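Local coordinates for protein lectin (Polyandrocarpa misakiensis, PDB 1BYF) that binds galactose through calcium as a dimeric C-type lectin and plays a role in the tunicate's defence against microorganisms, at residues Ile5-Glu10 with His51-Gly56; Ser30-Asp35 with Lys40-Phe45. One frame throughout, in Å; residues are numbered along the deposited sequence.

Both contacts belong to the single C-type lectin domain, and their centres are about 11 Å apart. Along the chain, contact 2 is nested inside the long loop that contact 1 closes. Contact 1 sets strand 3-8 near strand 53-55 within the main sheet. Contact 2 packs the turn at residues 30-35 on helix 36-49, which leads into strand 53-55. The two meet directly: Phe7 CD2 lies 3.5 Å from Phe45 CD1, and Ile5 CD1 lies 3.9 Å from Ala32 CB. They are thus parts of the same packing between helix 36-49 and the main sheet. Both also touch the second subunit of the homodimer, so core and dimer interface are closely joined.

Contact 1: Ile5-Glu10 with His51-Gly56; sequences ILFSDE and HDYWVG. With ZN (zinc ion), chain E.
Tyr53 reaches from strand 53-55 to Phe7 and Ser8 of strand 3-8 and to Asp9 just after them. The two strands are not bonded to each other. Each pairs with strand 115-122, strand 3-8 antiparallel and strand 53-55 parallel, and the CA atoms of Phe7 and Tyr53 are 8.9 Å apart. The tyrosine ring spans that gap. Its CB leaves the backbone toward residues 5-10. Farther along, CE2 is the ring carbon that comes nearest. It lies 4.4 Å from Phe7 CD2, near the plane of the phenylalanine ring and at its edge. It is also 4.3 Å from the backbone O of Ser8, a loose approach. Phe45 and Thr46 of helix 36-49 also pack on Tyr53. At the tip, OH is 2.7 Å from water 1, which sits in the plane of the ring. That water donates to Asp9 OD1 at 2.9 Å. Tyr53 OH and Asp9 OD1 are themselves 4.4 Å apart, so the water makes the link. Asp9 OD1 also forms salt bridges with Arg116 and Lys49, while its OD2 accepts from the backbone N of Tyr3 of the second subunit. Ile5 to Ser8 pair antiparallel with a strand of that subunit, so the sheet continues across the dimer interface. Just before Asp9, Ser8 OG accepts from Glu10 N at 3.1 Å, an ST turn where the chain turns its corner. On the other segment, Asp52 OD2 binds a zinc ion at 1.9 Å, with two further ligand atoms from elsewhere in the structure. The contact thus joins loose aromatic packing to a buried polar end. Asp9 has two cationic partners, which would probably favour its ionised form, and the water lets the tyrosine hydroxyl share in that network without touching the carboxylate.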
loop_
_atom_site.group_PDB
_atom_site.type_symbol
_atom_site.label_atom_id
_atom_site.label_comp_id
_atom_site.label_asym_id
_atom_site.label_seq_id
_atom_site.Cartn_x
_atom_site.Cartn_y
_atom_site.Cartn_z
ATOM N N ILE A 5 -1.063 4.284 -4.010
ATOM C CA ILE A 5 -0.040 4.251 -2.964
ATOM C C ILE A 5 0.837 3.015 -3.162
ATOM O O ILE A 5 0.333 1.900 -3.263
ATOM C CB ILE A 5 -0.658 4.226 -1.561
ATOM C CG1 ILE A 5 -1.563 5.440 -1.341
ATOM C CG2 ILE A 5 0.418 4.143 -0.486
ATOM C CD1 ILE A 5 -0.865 6.785 -1.360
ATOM N N LEU A 6 2.138 3.244 -3.241
ATOM C CA LEU A 6 3.086 2.151 -3.436
ATOM C C LEU A 6 3.974 2.030 -2.198
ATOM O O LEU A 6 4.526 3.031 -1.761
ATOM C CB LEU A 6 3.922 2.431 -4.684
ATOM C CG LEU A 6 5.166 1.568 -4.911
ATOM C CD1 LEU A 6 4.824 0.095 -5.044
ATOM C CD2 LEU A 6 5.902 2.016 -6.171
ATOM N N PHE A 7 4.069 0.852 -1.619
ATOM C CA PHE A 7 4.921 0.595 -0.466
ATOM C C PHE A 7 6.049 -0.323 -0.947
ATOM O O PHE A 7 5.733 -1.307 -1.628
ATOM C CB PHE A 7 4.190 -0.117 0.662
ATOM C CG PHE A 7 3.059 0.616 1.314
ATOM C CD1 PHE A 7 1.770 0.524 0.814
ATOM C CD2 PHE A 7 3.280 1.377 2.452
ATOM C CE1 PHE A 7 0.728 1.192 1.430
ATOM C CE2 PHE A 7 2.242 2.045 3.074
ATOM C CZ PHE A 7 0.966 1.956 2.564
ATOM N N SER A 8 7.286 -0.039 -0.596
ATOM C CA SER A 8 8.381 -0.906 -1.023
ATOM C C SER A 8 9.280 -1.309 0.140
ATOM O O SER A 8 9.670 -0.481 0.963
ATOM C CB SER A 8 9.203 -0.270 -2.145
ATOM O OG SER A 8 10.335 -1.095 -2.412
ATOM N N ASP A 9 9.589 -2.598 0.201
ATOM C CA ASP A 9 10.463 -3.144 1.227
ATOM C C ASP A 9 11.929 -2.814 0.947
ATOM O O ASP A 9 12.788 -3.058 1.787
ATOM C CB ASP A 9 10.310 -4.667 1.339
ATOM C CG ASP A 9 9.056 -5.002 2.139
ATOM O OD1 ASP A 9 8.845 -4.329 3.172
ATOM O OD2 ASP A 9 8.328 -5.920 1.728
ATOM N N GLU A 10 12.186 -2.271 -0.228
ATOM C CA GLU A 10 13.513 -1.846 -0.641
ATOM C C GLU A 10 13.943 -0.615 0.152
ATOM O O GLU A 10 13.134 0.310 0.181
ATOM C CB GLU A 10 13.399 -1.336 -2.087
ATOM C CG GLU A 10 13.857 -2.282 -3.166
ATOM C CD GLU A 10 15.101 -1.742 -3.854
ATOM O OE1 GLU A 10 14.944 -0.925 -4.787
ATOM O OE2 GLU A 10 16.211 -2.143 -3.446
ATOM N N HIS A 51 8.390 -1.133 10.573
ATOM C CA HIS A 51 9.677 -0.649 10.093
ATOM C C HIS A 51 9.625 0.849 9.784
ATOM O O HIS A 51 8.541 1.423 9.727
ATOM C CB HIS A 51 10.143 -1.388 8.843
ATOM C CG HIS A 51 10.852 -2.676 9.120
ATOM N ND1 HIS A 51 12.087 -2.703 9.735
ATOM C CD2 HIS A 51 10.508 -3.967 8.875
ATOM C CE1 HIS A 51 12.475 -3.965 9.861
ATOM N NE2 HIS A 51 11.539 -4.740 9.345
ATOM N N ASP A 52 10.793 1.437 9.576
ATOM C CA ASP A 52 10.902 2.848 9.238
ATOM C C ASP A 52 10.638 3.057 7.746
ATOM O O ASP A 52 11.115 2.270 6.918
ATOM C CB ASP A 52 12.309 3.375 9.525
ATOM C CG ASP A 52 12.724 3.314 10.975
ATOM O OD1 ASP A 52 11.850 3.310 11.862
ATOM O OD2 ASP A 52 13.950 3.268 11.231
ATOM N N TYR A 53 9.954 4.142 7.415
ATOM C CA TYR A 53 9.661 4.496 6.043
ATOM C C TYR A 53 9.916 5.982 5.775
ATOM O O TYR A 53 9.550 6.802 6.615
ATOM C CB TYR A 53 8.162 4.313 5.736
ATOM C CG TYR A 53 7.769 2.862 5.606
ATOM C CD1 TYR A 53 7.565 2.073 6.725
ATOM C CD2 TYR A 53 7.609 2.296 4.350
ATOM C CE1 TYR A 53 7.207 0.742 6.599
ATOM C CE2 TYR A 53 7.247 0.966 4.211
ATOM C CZ TYR A 53 7.054 0.201 5.341
ATOM O OH TYR A 53 6.696 -1.123 5.208
ATOM N N TRP A 54 10.442 6.302 4.602
ATOM C CA TRP A 54 10.611 7.712 4.264
ATOM C C TRP A 54 9.244 8.282 3.879
ATOM O O TRP A 54 8.393 7.552 3.367
ATOM C CB TRP A 54 11.529 7.901 3.068
ATOM C CG TRP A 54 12.989 7.729 3.334
ATOM C CD1 TRP A 54 13.836 6.826 2.766
ATOM C CD2 TRP A 54 13.774 8.517 4.246
ATOM N NE1 TRP A 54 15.102 7.001 3.279
ATOM C CE2 TRP A 54 15.091 8.027 4.183
ATOM C CE3 TRP A 54 13.484 9.577 5.107
ATOM C CZ2 TRP A 54 16.125 8.568 4.951
ATOM C CZ3 TRP A 54 14.513 10.113 5.873
ATOM C CH2 TRP A 54 15.818 9.609 5.787
ATOM N N VAL A 55 9.046 9.563 4.125
ATOM C CA VAL A 55 7.863 10.292 3.688
ATOM C C VAL A 55 8.408 11.551 2.988
ATOM O O VAL A 55 9.590 11.882 3.146
ATOM C CB VAL A 55 6.812 10.660 4.732
ATOM C CG1 VAL A 55 6.246 9.410 5.406
ATOM C CG2 VAL A 55 7.333 11.634 5.785
ATOM N N GLY A 56 7.583 12.212 2.193
ATOM C CA GLY A 56 8.015 13.356 1.424
ATOM C C GLY A 56 8.038 14.686 2.145
ATOM O O GLY A 56 7.334 15.606 1.715
HETATM ZN ZN ZN E . 14.674 3.502 12.973
HETATM O O HOH W 1 6.793 -2.363 2.784
#

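Contact 2: Ser30-Asp35 with Lys40-Phe45; sequences SSAMRD and KAILAF. With ZN (zinc ion), chain I.
Ile42 meets Ala32 and Met33 through apolar packing alone. Its CD1 touches Ala32 CB at 3.9 Å, and its CG2 lies 4.0 Å from Met33 SD. CD1 is also near that sulfur, at 4.2 Å, so both branches of the isoleucine lie against it. The methionine is bent at both chi2 and chi3, -64° and -74°. This folds its sulfur back toward the helix, although CB does not itself point there. The methionine chain runs at a slant across the isoleucine, whereas the methyl of Ala32 points toward the helix.

Hydrogen bonds shape the turn from within. Met33 N donates to Ser30 O and Arg34 N to Ser31 O, each at 2.9 Å. Glu120 holds the turn from strand 115-122, its OE1 accepting from the backbone N of Ser30 and of Ala32. Asp35 then stands at the N-cap of helix 36-49, where its OD1 accepts from Met38 N.

Metal binding uses the other oxygen of the same carboxylate. Asp35 OD2 binds a zinc ion at 2.1 Å, and water 2, also on the zinc, donates to OD1 at 2.8 Å. Capping and metal binding together should limit rotation of the group.

The contact fills the corner where the chain leaves strand 27-28 and enters helix 36-49. Tyr3 of strand 3-8 packs on Ala32, Ile99 of strand 96-100 on Met33, and Phe7 on Ile42. Another side of the helix, at Ala41 and Ala44, packs against the second subunit.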
loop_
_atom_site.group_PDB
_atom_site.type_symbol
_atom_site.label_atom_id
_atom_site.label_comp_id
_atom_site.label_asym_id
_atom_site.label_seq_id
_atom_site.Cartn_x
_atom_site.Cartn_y
_atom_site.Cartn_z
ATOM N N SER A 30 3.151 12.413 0.368
ATOM C CA SER A 30 3.036 13.745 0.951
ATOM C C SER A 30 1.584 14.151 1.137
ATOM O O SER A 30 1.093 14.102 2.266
ATOM C CB SER A 30 3.780 14.773 0.095
ATOM O OG SER A 30 3.270 14.796 -1.223
ATOM N N SER A 31 0.885 14.553 0.080
ATOM C CA SER A 31 -0.511 14.959 0.253
ATOM C C SER A 31 -1.337 13.833 0.847
ATOM O O SER A 31 -2.251 14.116 1.629
ATOM C CB SER A 31 -1.133 15.459 -1.047
ATOM O OG SER A 31 -1.561 14.384 -1.852
ATOM N N ALA A 32 -1.018 12.570 0.549
ATOM C CA ALA A 32 -1.823 11.486 1.128
ATOM C C ALA A 32 -1.667 11.449 2.642
ATOM O O ALA A 32 -2.574 10.991 3.349
ATOM C CB ALA A 32 -1.519 10.144 0.475
ATOM N N MET A 33 -0.550 11.944 3.168
ATOM C CA MET A 33 -0.364 11.960 4.619
ATOM C C MET A 33 -1.231 13.021 5.296
ATOM O O MET A 33 -1.444 12.964 6.506
ATOM C CB MET A 33 1.103 12.179 4.982
ATOM C CG MET A 33 2.029 11.065 4.516
ATOM S SD MET A 33 1.698 9.483 5.285
ATOM C CE MET A 33 2.329 9.686 6.941
ATOM N N ARG A 34 -1.731 13.973 4.528
ATOM C CA ARG A 34 -2.577 15.039 5.066
ATOM C C ARG A 34 -4.055 14.713 4.885
ATOM O O ARG A 34 -4.946 15.483 5.240
ATOM C CB ARG A 34 -2.226 16.365 4.388
ATOM C CG ARG A 34 -0.751 16.739 4.501
ATOM C CD ARG A 34 -0.523 18.196 4.119
ATOM N NE ARG A 34 -0.854 18.475 2.727
ATOM C CZ ARG A 34 -0.106 18.306 1.658
ATOM N NH1 ARG A 34 1.132 17.825 1.725
ATOM N NH2 ARG A 34 -0.596 18.621 0.459
ATOM N N ASP A 35 -4.329 13.537 4.336
ATOM C CA ASP A 35 -5.693 13.060 4.077
ATOM C C ASP A 35 -6.109 12.122 5.197
ATOM O O ASP A 35 -5.498 11.073 5.408
ATOM C CB ASP A 35 -5.686 12.394 2.708
ATOM C CG ASP A 35 -6.965 11.791 2.193
ATOM O OD1 ASP A 35 -7.616 11.012 2.920
ATOM O OD2 ASP A 35 -7.328 12.070 1.027
ATOM N N LYS A 40 -4.480 7.167 7.697
ATOM C CA LYS A 40 -4.769 6.065 8.609
ATOM C C LYS A 40 -4.570 4.732 7.896
ATOM O O LYS A 40 -4.064 3.817 8.558
ATOM C CB LYS A 40 -6.135 6.152 9.273
ATOM C CG LYS A 40 -6.398 7.424 10.036
ATOM C CD LYS A 40 -5.302 7.938 10.941
ATOM C CE LYS A 40 -5.189 7.205 12.261
ATOM N NZ LYS A 40 -3.899 6.479 12.413
ATOM N N ALA A 41 -4.934 4.635 6.619
ATOM C CA ALA A 41 -4.722 3.376 5.905
ATOM C C ALA A 41 -3.217 3.118 5.776
ATOM O O ALA A 41 -2.725 2.006 5.991
ATOM C CB ALA A 41 -5.334 3.402 4.514
ATOM N N ILE A 42 -2.501 4.170 5.405
ATOM C CA ILE A 42 -1.051 4.109 5.246
ATOM C C ILE A 42 -0.413 3.692 6.565
ATOM O O ILE A 42 0.411 2.771 6.581
ATOM C CB ILE A 42 -0.469 5.443 4.732
ATOM C CG1 ILE A 42 -0.784 5.643 3.240
ATOM C CG2 ILE A 42 1.038 5.526 4.943
ATOM C CD1 ILE A 42 -0.566 7.057 2.738
ATOM N N LEU A 43 -0.797 4.334 7.665
ATOM C CA LEU A 43 -0.229 4.009 8.966
ATOM C C LEU A 43 -0.663 2.634 9.452
ATOM O O LEU A 43 0.095 2.009 10.197
ATOM C CB LEU A 43 -0.520 5.089 10.009
ATOM C CG LEU A 43 0.255 6.404 9.851
ATOM C CD1 LEU A 43 -0.179 7.415 10.906
ATOM C CD2 LEU A 43 1.759 6.162 9.939
ATOM N N ALA A 44 -1.822 2.139 9.026
ATOM C CA ALA A 44 -2.244 0.799 9.429
ATOM C C ALA A 44 -1.306 -0.238 8.808
ATOM O O ALA A 44 -0.963 -1.246 9.423
ATOM C CB ALA A 44 -3.681 0.518 9.033
ATOM N N PHE A 45 -0.857 0.029 7.583
ATOM C CA PHE A 45 0.056 -0.871 6.887
ATOM C C PHE A 45 1.429 -0.857 7.560
ATOM O O PHE A 45 2.018 -1.899 7.849
ATOM C CB PHE A 45 0.194 -0.471 5.420
ATOM C CG PHE A 45 1.013 -1.337 4.512
ATOM C CD1 PHE A 45 2.401 -1.271 4.509
ATOM C CD2 PHE A 45 0.406 -2.215 3.635
ATOM C CE1 PHE A 45 3.152 -2.063 3.656
ATOM C CE2 PHE A 45 1.145 -3.009 2.775
ATOM C CZ PHE A 45 2.525 -2.933 2.784
HETATM ZN ZN ZN I . -9.152 11.400 0.307
HETATM O O HOH W 2 -9.582 9.625 1.430
HETATM O O HOH W 3 -10.523 12.536 1.592
#